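Local structure of aminoglycoside phosphotransferase (Alicyclobacillus acidocaldarius subsp. acidocaldarius, 4PDY) at residues L192-A197 and K334-L339; L186-E191 and Q326-Q331; L22-V27 and V98-F103; A65-M70 and T104-E109. The protein probably transfers a phosphoryl group to a small-molecule acceptor, though its own substrate is not established. One frame throughout, in Å; residues are numbered along the deposited sequence. Where two conformers were deposited one is given.

Contact 1: residues L192-A197 and K334-L339. With SCN (thiocyanate ion), chain C.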
loop_
_atom_site.group_PDB
_atom_site.type_symbol
_atom_site.label_atom_id
_atom_site.label_comp_id
_atom_site.label_asym_id
_atom_site.label_seq_id
_atom_site.Cartn_x
_atom_site.Cartn_y
_atom_site.Cartn_z
ATOM N N LEU A 192 -16.462 4.708 17.177
ATOM C CA LEU A 192 -15.131 4.138 17.042
ATOM C C LEU A 192 -15.040 2.801 17.789
ATOM O O LEU A 192 -14.498 1.830 17.280
ATOM C CB LEU A 192 -14.092 5.124 17.578
ATOM C CG LEU A 192 -13.880 6.420 16.793
ATOM C CD1 LEU A 192 -12.909 7.279 17.587
ATOM C CD2 LEU A 192 -13.321 6.131 15.420
ATOM N N HIS A 193 -15.587 2.779 19.000
ATOM C CA HIS A 193 -15.612 1.559 19.823
ATOM C C HIS A 193 -16.376 0.438 19.105
ATOM O O HIS A 193 -15.889 -0.696 19.004
ATOM C CB HIS A 193 -16.216 1.879 21.197
ATOM C CG HIS A 193 -16.240 0.729 22.160
ATOM N ND1 HIS A 193 -16.945 0.776 23.339
ATOM C CD2 HIS A 193 -15.640 -0.484 22.129
ATOM C CE1 HIS A 193 -16.785 -0.360 23.994
ATOM N NE2 HIS A 193 -16.000 -1.145 23.280
ATOM N N ARG A 194 -17.541 0.769 18.570
ATOM C CA ARG A 194 -18.365 -0.216 17.863
ATOM C C ARG A 194 -17.612 -0.801 16.674
ATOM O O ARG A 194 -17.561 -2.009 16.476
ATOM C CB ARG A 194 -19.683 0.396 17.386
ATOM C CG ARG A 194 -20.680 -0.652 16.925
ATOM C CD ARG A 194 -21.910 -0.121 16.193
ATOM N NE ARG A 194 -22.307 1.234 16.577
ATOM C CZ ARG A 194 -22.283 2.316 15.790
ATOM N NH1 ARG A 194 -21.896 2.258 14.526
ATOM N NH2 ARG A 194 -22.676 3.481 16.283
ATOM N N ASP A 195 -17.002 0.074 15.875
ATOM C CA ASP A 195 -16.285 -0.395 14.705
ATOM C C ASP A 195 -15.071 -1.262 15.058
ATOM O O ASP A 195 -14.825 -2.287 14.422
ATOM C CB ASP A 195 -15.802 0.793 13.866
ATOM C CG ASP A 195 -16.885 1.425 12.999
ATOM O OD1 ASP A 195 -17.966 0.835 12.814
ATOM O OD2 ASP A 195 -16.613 2.537 12.470
ATOM N N ALA A 196 -14.284 -0.839 16.051
ATOM C CA ALA A 196 -13.132 -1.630 16.472
ATOM C C ALA A 196 -13.576 -3.011 16.975
ATOM O O ALA A 196 -12.957 -4.016 16.632
ATOM C CB ALA A 196 -12.340 -0.914 17.552
ATOM N N ALA A 197 -14.632 -3.048 17.796
ATOM C CA ALA A 197 -15.148 -4.312 18.315
ATOM C C ALA A 197 -15.638 -5.225 17.199
ATOM O O ALA A 197 -15.362 -6.423 17.217
ATOM C CB ALA A 197 -16.243 -4.050 19.338
ATOM N N LYS A 334 -21.528 7.985 5.455
ATOM C CA LYS A 334 -21.332 7.338 4.153
ATOM C C LYS A 334 -20.484 6.071 4.264
ATOM O O LYS A 334 -20.764 5.065 3.612
ATOM C CB LYS A 334 -20.704 8.303 3.134
ATOM C CG LYS A 334 -21.688 9.273 2.528
ATOM C CD LYS A 334 -22.674 8.589 1.594
ATOM C CE LYS A 334 -22.053 8.275 0.249
ATOM N NZ LYS A 334 -23.090 7.812 -0.705
ATOM N N ARG A 335 -19.458 6.124 5.104
ATOM C CA ARG A 335 -18.614 4.954 5.366
ATOM C C ARG A 335 -19.435 3.818 6.005
ATOM O O ARG A 335 -19.349 2.659 5.582
ATOM C CB ARG A 335 -17.434 5.354 6.259
ATOM C CG ARG A 335 -16.574 4.191 6.724
ATOM C CD ARG A 335 -15.375 4.670 7.528
ATOM N NE ARG A 335 -14.580 3.577 8.061
ATOM C CZ ARG A 335 -14.907 2.866 9.153
ATOM N NH1 ARG A 335 -16.003 3.156 9.842
ATOM N NH2 ARG A 335 -14.117 1.880 9.554
ATOM N N GLN A 336 -20.231 4.164 7.018
ATOM C CA GLN A 336 -21.124 3.191 7.664
ATOM C C GLN A 336 -22.066 2.563 6.644
ATOM O O GLN A 336 -22.240 1.350 6.619
ATOM C CB GLN A 336 -21.950 3.858 8.770
ATOM C CG GLN A 336 -21.156 4.226 10.011
ATOM C CD GLN A 336 -20.532 3.027 10.689
ATOM O OE1 GLN A 336 -21.210 2.033 10.958
ATOM N NE2 GLN A 336 -19.258 3.117 10.992
ATOM N N ALA A 337 -22.660 3.392 5.785
ATOM C CA ALA A 337 -23.602 2.907 4.767
ATOM C C ALA A 337 -22.941 1.942 3.783
ATOM O O ALA A 337 -23.506 0.937 3.373
ATOM C CB ALA A 337 -24.213 4.075 4.008
ATOM N N PHE A 338 -21.731 2.276 3.379
ATOM C CA PHE A 338 -21.003 1.421 2.469
ATOM C C PHE A 338 -20.686 0.075 3.096
ATOM O O PHE A 338 -20.882 -0.973 2.478
ATOM C CB PHE A 338 -19.702 2.035 1.949
ATOM C CG PHE A 338 -18.898 1.036 1.191
ATOM C CD1 PHE A 338 -19.250 0.681 -0.105
ATOM C CD2 PHE A 338 -17.893 0.325 1.820
ATOM C CE1 PHE A 338 -18.573 -0.344 -0.753
ATOM C CE2 PHE A 338 -17.202 -0.677 1.165
ATOM C CZ PHE A 338 -17.537 -1.002 -0.130
ATOM N N LEU A 339 -20.171 0.114 4.323
ATOM C CA LEU A 339 -19.806 -1.123 4.999
ATOM C C LEU A 339 -21.030 -1.980 5.270
ATOM O O LEU A 339 -20.935 -3.189 5.201
ATOM C CB LEU A 339 -19.009 -0.862 6.269
ATOM C CG LEU A 339 -17.649 -0.183 6.041
ATOM C CD1 LEU A 339 -17.082 0.278 7.374
ATOM C CD2 LEU A 339 -16.683 -1.114 5.325
HETATM S S SCN C . -10.541 4.194 8.673
HETATM C C SCN C . -11.218 3.769 7.493
HETATM N N SCN C . -11.735 3.443 6.589
HETATM O O HOH W 1 -20.466 0.484 13.400
#
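Asp195 reaches from helix 189-203 into two polar side chains of helix 319-347, Arg335 and Gln336, and its carboxylate is the hub of the contact. On the inner side, Arg335 runs out fully extended, all three chain torsions near 175°, and its NH1 donates to Asp195 OD2 at 2.8 Å, a salt bridge that meets the oxygen from above the carboxylate plane. One face of the guanidinium is covered by Leu339 CD1, and Arg335 NE makes a weak bond to a thiocyanate ion, probably from the crystallisation liquor. Beside it the amide of Gln336 lies almost coplanar with the carboxylate (11°); in the conformer given, NE2 offers a nearly straight bond to the syn lone pair of Asp195 OD1 at 3.2 Å and a weak, bent one to OD2. On the outer side the packing is looser. The Arg194 guanidinium stands steeply to the Gln336 amide, and its NH1 stays 3.6 Å from Gln336 OE1. A water beside Arg194 NH1 donates to Asp195 OD1 (2.6 Å) and Gln336 OE1 (3.0 Å). The two segment axes, 27° from parallel, stay 13.2 Å apart, a separation spanned by long side chains. Arg300 of helix 289-300 also binds Asp195 OD1 and Gln336 OE1, tying a third helix to the pair, while Leu192 and Ala196 pack on helix 154-173.

Contact 2: residues L186-E191 and Q326-Q331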
loop_
_atom_site.group_PDB
_atom_site.type_symbol
_atom_site.label_atom_id
_atom_site.label_comp_id
_atom_site.label_asym_id
_atom_site.label_seq_id
_atom_site.Cartn_x
_atom_site.Cartn_y
_atom_site.Cartn_z
ATOM N N LEU A 186 -13.574 12.800 21.111
ATOM C CA LEU A 186 -14.481 12.330 22.177
ATOM C C LEU A 186 -15.915 12.152 21.686
ATOM O O LEU A 186 -16.611 11.211 22.117
ATOM C CB LEU A 186 -14.418 13.258 23.394
ATOM C CG LEU A 186 -13.093 13.172 24.161
ATOM C CD1 LEU A 186 -12.890 14.400 25.022
ATOM C CD2 LEU A 186 -13.021 11.897 24.996
ATOM N N SER A 187 -16.337 13.017 20.771
ATOM C CA SER A 187 -17.692 12.959 20.240
ATOM C C SER A 187 -17.977 11.692 19.446
ATOM O O SER A 187 -19.141 11.351 19.255
ATOM C CB SER A 187 -18.006 14.166 19.351
ATOM O OG SER A 187 -17.402 14.061 18.061
HETATM N N MSE A 188 -16.942 11.011 18.961
HETATM C CA MSE A 188 -17.148 9.803 18.152
HETATM C C MSE A 188 -16.731 8.522 18.854
HETATM O O MSE A 188 -16.645 7.481 18.203
HETATM C CB MSE A 188 -16.515 9.949 16.767
HETATM C CG MSE A 188 -15.020 10.067 16.880
HETATM SE SE MSE A 188 -14.169 10.126 15.098
HETATM C CE MSE A 188 -14.473 11.986 15.031
ATOM N N ARG A 189 -16.525 8.557 20.172
ATOM C CA ARG A 189 -16.038 7.374 20.881
ATOM C C ARG A 189 -16.923 6.154 20.691
ATOM O O ARG A 189 -16.425 5.053 20.523
ATOM C CB ARG A 189 -15.953 7.638 22.378
ATOM C CG ARG A 189 -14.752 8.452 22.799
ATOM C CD ARG A 189 -14.867 8.791 24.282
ATOM N NE ARG A 189 -15.759 9.935 24.480
ATOM C CZ ARG A 189 -16.132 10.416 25.662
ATOM N NH1 ARG A 189 -15.730 9.837 26.800
ATOM N NH2 ARG A 189 -16.932 11.482 25.696
ATOM N N ASP A 190 -18.236 6.336 20.742
ATOM C CA ASP A 190 -19.118 5.181 20.701
ATOM C C ASP A 190 -19.069 4.519 19.322
ATOM O O ASP A 190 -19.004 3.278 19.245
ATOM C CB ASP A 190 -20.537 5.539 21.149
ATOM C CG ASP A 190 -20.623 5.831 22.661
ATOM O OD1 ASP A 190 -20.361 4.915 23.493
ATOM O OD2 ASP A 190 -20.961 6.978 23.019
ATOM N N GLU A 191 -18.998 5.313 18.240
ATOM C CA GLU A 191 -18.871 4.720 16.904
ATOM C C GLU A 191 -17.513 4.054 16.712
ATOM O O GLU A 191 -17.401 3.004 16.088
ATOM C CB GLU A 191 -19.098 5.739 15.780
ATOM C CG GLU A 191 -18.806 5.179 14.375
ATOM C CD GLU A 191 -18.947 6.197 13.243
ATOM O OE1 GLU A 191 -17.888 6.637 12.663
ATOM O OE2 GLU A 191 -20.118 6.548 12.943
ATOM N N GLN A 326 -11.656 15.789 10.933
ATOM C CA GLN A 326 -12.865 16.466 10.474
ATOM C C GLN A 326 -13.418 15.796 9.215
ATOM O O GLN A 326 -14.631 15.554 9.105
ATOM C CB GLN A 326 -12.625 17.952 10.191
ATOM C CG GLN A 326 -12.474 18.794 11.447
ATOM C CD GLN A 326 -11.952 20.192 11.192
ATOM O OE1 GLN A 326 -11.271 20.448 10.196
ATOM N NE2 GLN A 326 -12.285 21.101 12.068
ATOM N N GLN A 327 -12.537 15.489 8.267
ATOM C CA GLN A 327 -12.973 14.811 7.059
ATOM C C GLN A 327 -13.524 13.422 7.358
ATOM O O GLN A 327 -14.502 13.009 6.742
ATOM C CB GLN A 327 -11.851 14.708 6.021
ATOM C CG GLN A 327 -12.232 13.843 4.817
ATOM C CD GLN A 327 -11.429 14.125 3.566
ATOM O OE1 GLN A 327 -11.174 15.283 3.220
ATOM N NE2 GLN A 327 -11.051 13.059 2.851
ATOM N N TYR A 328 -12.911 12.706 8.302
ATOM C CA TYR A 328 -13.432 11.393 8.674
ATOM C C TYR A 328 -14.852 11.539 9.240
ATOM O O TYR A 328 -15.750 10.772 8.908
ATOM C CB TYR A 328 -12.527 10.739 9.710
ATOM C CG TYR A 328 -12.930 9.306 10.044
ATOM C CD1 TYR A 328 -12.454 8.244 9.288
ATOM C CD2 TYR A 328 -13.799 9.031 11.077
ATOM C CE1 TYR A 328 -12.822 6.945 9.566
ATOM C CE2 TYR A 328 -14.151 7.731 11.370
ATOM C CZ TYR A 328 -13.659 6.698 10.607
ATOM O OH TYR A 328 -13.999 5.391 10.877
ATOM N N ALA A 329 -15.060 12.535 10.088
ATOM C CA ALA A 329 -16.369 12.774 10.680
ATOM C C ALA A 329 -17.414 13.098 9.608
ATOM O O ALA A 329 -18.535 12.600 9.644
ATOM C CB ALA A 329 -16.292 13.890 11.698
ATOM N N VAL A 330 -17.032 13.945 8.654
ATOM C CA VAL A 330 -17.920 14.302 7.534
ATOM C C VAL A 330 -18.385 13.067 6.767
ATOM O O VAL A 330 -19.558 12.949 6.404
ATOM C CB VAL A 330 -17.244 15.305 6.569
ATOM C CG1 VAL A 330 -17.997 15.411 5.254
ATOM C CG2 VAL A 330 -17.142 16.664 7.240
ATOM N N GLN A 331 -17.461 12.149 6.542
ATOM C CA GLN A 331 -17.733 10.938 5.765
ATOM C C GLN A 331 -18.241 9.744 6.560
ATOM O O GLN A 331 -18.522 8.690 5.977
ATOM C CB GLN A 331 -16.463 10.532 5.034
ATOM C CG GLN A 331 -15.987 11.631 4.113
ATOM C CD GLN A 331 -14.927 11.183 3.154
ATOM O OE1 GLN A 331 -14.245 10.158 3.338
ATOM N NE2 GLN A 331 -14.785 11.947 2.098
HETATM O O HOH W 2 -15.501 4.977 12.929
#
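Met188 interrupts the helical run, its backbone (phi -110°, psi 15°) marking the break between helices 180-187 and 189-203, and its CA comes within 8.1 Å of the Ala329 CA on helix 319-347. Met188, a selenomethionine here, is the N-cap residue of the second helix, and its side chain makes a Met-aromatic contact with Tyr328. CG sits between the backbone N and the carbonyl carbon (chi1 65°), and the chain then extends before turning at the selenium. The Met188 SE approaches the Tyr328 ring obliquely, 4.2 Å from CD2, and the terminal CE continues to the CB of Ala329, also at 4.2 Å. Tyr328 and Ala329 thus receive successive atoms of one side chain. One turn further on, Glu191 stretches out with CG anti to its backbone N and runs toward the oncoming Tyr328 side chain, the carboxylate plane steeply inclined to the ring. The direct approach is loose, Glu191 OE1 lying 4.1 Å from Tyr328 CE2, and the polar link between the two residues runs through water. Tyr328 also touches Pro302 and, on helix 303-315, Leu304 and Pro305, and Met188 also touches Leu325, so the contact seats the helix break against the C-terminal helical bundle. The bridging water accepts from Tyr328 OH at 2.6 Å and donates to Glu191 OE1 at 2.9 Å.

Contact 3: residues L22-V27 and V98-F103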
loop_
_atom_site.group_PDB
_atom_site.type_symbol
_atom_site.label_atom_id
_atom_site.label_comp_id
_atom_site.label_asym_id
_atom_site.label_seq_id
_atom_site.Cartn_x
_atom_site.Cartn_y
_atom_site.Cartn_z
ATOM N N LEU A 22 22.209 13.975 -5.177
ATOM C CA LEU A 22 22.404 13.284 -6.448
ATOM C C LEU A 22 23.111 11.963 -6.186
ATOM O O LEU A 22 23.955 11.852 -5.284
ATOM C CB LEU A 22 23.219 14.125 -7.440
ATOM C CG LEU A 22 22.446 15.142 -8.287
ATOM C CD1 LEU A 22 23.434 16.111 -8.906
ATOM C CD2 LEU A 22 21.600 14.473 -9.367
ATOM N N ILE A 23 22.750 10.955 -6.960
ATOM C CA ILE A 23 23.460 9.689 -6.921
ATOM C C ILE A 23 24.917 9.938 -7.335
ATOM O O ILE A 23 25.160 10.679 -8.290
ATOM C CB ILE A 23 22.760 8.640 -7.815
ATOM C CG1 ILE A 23 21.360 8.356 -7.254
ATOM C CG2 ILE A 23 23.614 7.383 -7.985
ATOM C CD1 ILE A 23 20.513 7.430 -8.078
ATOM N N PRO A 24 25.886 9.311 -6.649
ATOM C CA PRO A 24 27.270 9.524 -7.072
ATOM C C PRO A 24 27.501 9.077 -8.523
ATOM O O PRO A 24 26.985 8.055 -8.944
ATOM C CB PRO A 24 28.083 8.677 -6.075
ATOM C CG PRO A 24 27.205 8.596 -4.883
ATOM C CD PRO A 24 25.815 8.522 -5.405
ATOM N N GLN A 25 28.276 9.848 -9.279
ATOM C CA GLN A 25 28.594 9.493 -10.662
ATOM C C GLN A 25 29.190 8.111 -10.785
ATOM O O GLN A 25 28.944 7.416 -11.773
ATOM C CB GLN A 25 29.562 10.504 -11.267
ATOM C CG GLN A 25 29.973 10.230 -12.713
ATOM C CD GLN A 25 28.806 10.219 -13.688
ATOM O OE1 GLN A 25 28.001 11.154 -13.726
ATOM N NE2 GLN A 25 28.720 9.159 -14.497
ATOM N N ALA A 26 29.978 7.679 -9.799
ATOM C CA ALA A 26 30.607 6.360 -9.895
ATOM C C ALA A 26 29.549 5.248 -9.996
ATOM O O ALA A 26 29.791 4.221 -10.614
ATOM C CB ALA A 26 31.545 6.107 -8.730
ATOM N N VAL A 27 28.393 5.466 -9.381
ATOM C CA VAL A 27 27.317 4.464 -9.457
ATOM C C VAL A 27 26.763 4.430 -10.890
ATOM O O VAL A 27 26.584 3.366 -11.487
ATOM C CB VAL A 27 26.202 4.773 -8.460
ATOM C CG1 VAL A 27 25.012 3.868 -8.699
ATOM C CG2 VAL A 27 26.686 4.601 -7.028
ATOM N N VAL A 98 23.865 -1.798 -7.540
ATOM C CA VAL A 98 25.185 -1.323 -7.152
ATOM C C VAL A 98 25.109 -1.029 -5.652
ATOM O O VAL A 98 24.213 -0.326 -5.213
ATOM C CB VAL A 98 25.614 -0.037 -7.908
ATOM C CG1 VAL A 98 26.955 0.478 -7.425
ATOM C CG2 VAL A 98 25.674 -0.295 -9.392
ATOM N N ARG A 99 26.087 -1.518 -4.914
ATOM C CA ARG A 99 26.185 -1.237 -3.489
ATOM C C ARG A 99 27.311 -0.216 -3.327
ATOM O O ARG A 99 28.442 -0.485 -3.725
ATOM C CB ARG A 99 26.503 -2.523 -2.727
ATOM C CG ARG A 99 26.605 -2.382 -1.236
ATOM C CD ARG A 99 25.229 -2.241 -0.621
ATOM N NE ARG A 99 25.373 -2.100 0.800
ATOM C CZ ARG A 99 24.419 -1.721 1.622
ATOM N NH1 ARG A 99 23.200 -1.463 1.167
ATOM N NH2 ARG A 99 24.693 -1.635 2.916
ATOM N N HIS A 100 27.007 0.929 -2.738
ATOM C CA HIS A 100 28.022 1.980 -2.561
ATOM C C HIS A 100 27.608 2.915 -1.428
ATOM O O HIS A 100 26.450 3.347 -1.356
ATOM C CB HIS A 100 28.179 2.769 -3.862
ATOM C CG HIS A 100 29.293 3.766 -3.852
ATOM N ND1 HIS A 100 30.617 3.401 -3.759
ATOM C CD2 HIS A 100 29.280 5.113 -3.991
ATOM C CE1 HIS A 100 31.371 4.484 -3.816
ATOM N NE2 HIS A 100 30.583 5.536 -3.950
ATOM N N GLY A 101 28.553 3.218 -0.550
ATOM C CA GLY A 101 28.315 4.190 0.501
ATOM C C GLY A 101 27.128 3.840 1.397
ATOM O O GLY A 101 26.399 4.725 1.822
ATOM N N ASP A 102 26.945 2.537 1.680
ATOM C CA ASP A 102 25.866 2.016 2.522
ATOM C C ASP A 102 24.481 2.079 1.917
ATOM O O ASP A 102 23.513 1.855 2.611
ATOM C CB ASP A 102 25.848 2.684 3.906
ATOM C CG ASP A 102 25.134 1.824 4.951
ATOM O OD1 ASP A 102 25.464 0.620 4.975
ATOM O OD2 ASP A 102 24.237 2.349 5.671
ATOM N N PHE A 103 24.396 2.342 0.619
ATOM C CA PHE A 103 23.118 2.285 -0.098
ATOM C C PHE A 103 23.141 1.213 -1.183
ATOM O O PHE A 103 24.191 0.902 -1.733
ATOM C CB PHE A 103 22.809 3.624 -0.778
ATOM C CG PHE A 103 22.517 4.753 0.175
ATOM C CD1 PHE A 103 21.387 4.729 0.988
ATOM C CD2 PHE A 103 23.369 5.838 0.264
ATOM C CE1 PHE A 103 21.115 5.780 1.840
ATOM C CE2 PHE A 103 23.095 6.897 1.096
ATOM C CZ PHE A 103 21.973 6.874 1.898
#
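Val27 of the short helix 25-28 sets its two methyl groups against the side chains of Val98 and His100 on strand 98-100. That strand is an edge of the antiparallel sheet of the kinase-like N-terminal lobe, and it runs into a type I' turn, His100 to Phe103, leading back along strand 103-109. With CG1 anti to the backbone N (chi1 171°), Val27 sends that branch to Val98 CB at 4.0 Å, while CG2 reaches His100 CB at the same distance. The valine side chains pass alongside one another, pointing opposite ways. Val27 CG2 approaches the His100 ring obliquely. The contacts are all between carbon atoms; Ile23, Pro24 and Val27 also rest on Tyr105 of the neighbouring strand, so the N-terminal segment covers the hairpin there. Pro24, the N-cap residue of the helix, comes to the edge of the imidazole, its CG near the ring plane and 4.2 Å from His100 CD2.

Contact 4: residues A65-M70 and T104-E109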
loop_
_atom_site.group_PDB
_atom_site.type_symbol
_atom_site.label_atom_id
_atom_site.label_comp_id
_atom_site.label_asym_id
_atom_site.label_seq_id
_atom_site.Cartn_x
_atom_site.Cartn_y
_atom_site.Cartn_z
ATOM N N ALA A 65 20.906 -8.950 -0.601
ATOM C CA ALA A 65 20.218 -10.246 -0.680
ATOM C C ALA A 65 18.712 -10.071 -0.949
ATOM O O ALA A 65 18.106 -10.852 -1.679
ATOM C CB ALA A 65 20.426 -11.041 0.589
ATOM N N HIS A 66 18.137 -9.037 -0.350
ATOM C CA HIS A 66 16.735 -8.706 -0.532
ATOM C C HIS A 66 16.497 -8.236 -1.966
ATOM O O HIS A 66 15.566 -8.650 -2.637
ATOM C CB HIS A 66 16.324 -7.682 0.523
ATOM C CG HIS A 66 14.895 -7.262 0.472
ATOM N ND1 HIS A 66 14.382 -6.323 1.337
ATOM C CD2 HIS A 66 13.878 -7.597 -0.362
ATOM C CE1 HIS A 66 13.117 -6.092 1.041
ATOM N NE2 HIS A 66 12.788 -6.845 0.007
ATOM N N CYS A 67 17.400 -7.395 -2.459
ATOM C CA CYS A 67 17.272 -6.953 -3.854
ATOM C C CYS A 67 17.282 -8.151 -4.819
ATOM O O CYS A 67 16.497 -8.204 -5.763
ATOM C CB CYS A 67 18.367 -5.940 -4.211
ATOM S SG CYS A 67 18.132 -5.095 -5.776
ATOM N N ARG A 68 18.160 -9.112 -4.565
ATOM C CA ARG A 68 18.223 -10.305 -5.392
ATOM C C ARG A 68 16.934 -11.128 -5.401
ATOM O O ARG A 68 16.459 -11.499 -6.482
ATOM C CB ARG A 68 19.429 -11.169 -5.039
ATOM C CG ARG A 68 20.729 -10.479 -5.418
ATOM C CD ARG A 68 21.909 -11.388 -5.195
ATOM N NE ARG A 68 23.153 -10.706 -5.530
ATOM C CZ ARG A 68 23.685 -10.630 -6.747
ATOM N NH1 ARG A 68 23.101 -11.188 -7.804
ATOM N NH2 ARG A 68 24.820 -9.962 -6.901
ATOM N N ILE A 69 16.368 -11.427 -4.221
ATOM C CA ILE A 69 15.110 -12.175 -4.216
ATOM C C ILE A 69 13.968 -11.377 -4.857
ATOM O O ILE A 69 13.080 -11.956 -5.496
ATOM C CB ILE A 69 14.747 -12.733 -2.831
ATOM C CG1 ILE A 69 13.637 -13.785 -2.997
ATOM C CG2 ILE A 69 14.314 -11.637 -1.890
ATOM C CD1 ILE A 69 13.225 -14.480 -1.720
HETATM N N MSE A 70 13.990 -10.061 -4.678
HETATM C CA MSE A 70 12.979 -9.209 -5.274
HETATM C C MSE A 70 13.005 -9.342 -6.798
HETATM O O MSE A 70 11.969 -9.526 -7.447
HETATM C CB MSE A 70 13.212 -7.771 -4.795
HETATM C CG MSE A 70 12.124 -6.817 -5.237
HETATM SE SE MSE A 70 12.545 -4.997 -4.624
HETATM C CE MSE A 70 14.146 -4.717 -5.701
ATOM N N THR A 104 21.962 0.675 -1.477
ATOM C CA THR A 104 21.767 -0.247 -2.574
ATOM C C THR A 104 21.026 0.524 -3.662
ATOM O O THR A 104 19.926 0.993 -3.452
ATOM C CB THR A 104 20.922 -1.471 -2.128
ATOM O OG1 THR A 104 21.605 -2.142 -1.059
ATOM C CG2 THR A 104 20.654 -2.438 -3.279
ATOM N N TYR A 105 21.658 0.675 -4.817
ATOM C CA TYR A 105 21.060 1.353 -5.958
ATOM C C TYR A 105 20.576 0.338 -6.967
ATOM O O TYR A 105 21.290 -0.610 -7.282
ATOM C CB TYR A 105 22.108 2.255 -6.613
ATOM C CG TYR A 105 22.597 3.377 -5.728
ATOM C CD1 TYR A 105 21.898 4.580 -5.653
ATOM C CD2 TYR A 105 23.729 3.227 -4.945
ATOM C CE1 TYR A 105 22.339 5.612 -4.855
ATOM C CE2 TYR A 105 24.161 4.247 -4.116
ATOM C CZ TYR A 105 23.455 5.426 -4.052
ATOM O OH TYR A 105 23.905 6.471 -3.279
ATOM N N TYR A 106 19.391 0.577 -7.512
ATOM C CA TYR A 106 18.929 -0.225 -8.641
ATOM C C TYR A 106 18.174 0.637 -9.617
ATOM O O TYR A 106 17.641 1.671 -9.242
ATOM C CB TYR A 106 18.107 -1.454 -8.167
ATOM C CG TYR A 106 16.823 -1.133 -7.455
ATOM C CD1 TYR A 106 15.649 -0.951 -8.155
ATOM C CD2 TYR A 106 16.766 -1.083 -6.065
ATOM C CE1 TYR A 106 14.463 -0.633 -7.533
ATOM C CE2 TYR A 106 15.571 -0.772 -5.428
ATOM C CZ TYR A 106 14.413 -0.568 -6.162
ATOM O OH TYR A 106 13.208 -0.270 -5.554
ATOM N N VAL A 107 18.171 0.190 -10.868
ATOM C CA VAL A 107 17.716 0.988 -11.993
ATOM C C VAL A 107 16.676 0.180 -12.757
ATOM O O VAL A 107 16.845 -1.023 -12.979
ATOM C CB VAL A 107 18.917 1.323 -12.912
ATOM C CG1 VAL A 107 18.465 2.083 -14.136
ATOM C CG2 VAL A 107 19.994 2.119 -12.173
ATOM N N THR A 108 15.626 0.873 -13.199
ATOM C CA THR A 108 14.635 0.282 -14.092
ATOM C C THR A 108 14.442 1.147 -15.328
ATOM O O THR A 108 14.791 2.348 -15.381
ATOM C CB THR A 108 13.254 0.092 -13.438
ATOM O OG1 THR A 108 12.668 1.350 -13.126
ATOM C CG2 THR A 108 13.336 -0.724 -12.161
ATOM N N GLU A 109 13.919 0.511 -16.368
ATOM C CA GLU A 109 13.456 1.248 -17.538
ATOM C C GLU A 109 12.386 2.197 -17.027
ATOM O O GLU A 109 11.694 1.891 -16.048
ATOM C CB GLU A 109 12.862 0.302 -18.602
ATOM C CG GLU A 109 13.789 -0.794 -19.132
ATOM C CD GLU A 109 14.928 -0.324 -20.053
ATOM O OE1 GLU A 109 14.875 0.788 -20.620
ATOM O OE2 GLU A 109 15.899 -1.101 -20.232
#
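Met70 leaves helix 64-79 with its first two torsions extended (chi1 -174°) and then bends at chi3 (66°), which turns its methyl toward the aromatic ring of Tyr106. Tyr106 in turn has its CG between the backbone N and the carbonyl carbon (chi1 64°), raising the ring from the strand toward the helix. The result is a CH-pi contact: Met70 CE, of a selenomethionine, stands over one face of the Tyr106 ring, 4.3 Å from the centroid and 4.2 Å from CZ. The two side chains cross at about a right angle. Cys67, one turn earlier, adds a sulfur-aromatic contact, its SG set obliquely to the same ring and 4.2 Å from Tyr106 CD2. Helix and strand here belong to the N-terminal lobe of the kinase-like fold, where a helix packs on an antiparallel sheet; the segment axes are 10.2 Å apart and run 23° from parallel. Further along the interface, Cys67 CB meets the methyl CG2 of Thr104 at 4.3 Å, at the closest pairing of the two backbones. All four touching residues are buried, and the two hydroxyls have partners beyond the segments: Thr104 OG1 bonds to the carbonyl of Ile62 and to Arg99, and Tyr106 OH to Glu245. Phe88 of the adjoining strand packs against Met70, and Lys58 of strand 54-60 touches the Tyr106 side chain.

The four contacts form two pairs on opposite sides of the chain's centre. Contacts 1 and 2, with centres about 10 Å apart, both join helix 189-203 to helix 319-347; Arg335 and Gln336 of the former pack on Tyr328 and Glu191 of the latter. Contacts 3 and 4, about 13 Å apart, share the N-terminal lobe sheet, where Val98 O and Tyr105 N probably bond between neighbouring strands. Contact 4 is wholly buried, the others only partly. Chemistry follows place: charge and water dominate contact 1, contact 2 mixes selenium-aromatic packing with a water bridge, contact 3 meets through carbon atoms at the sheet's margin, and contact 4 through methyl and sulfur against a tyrosine ring.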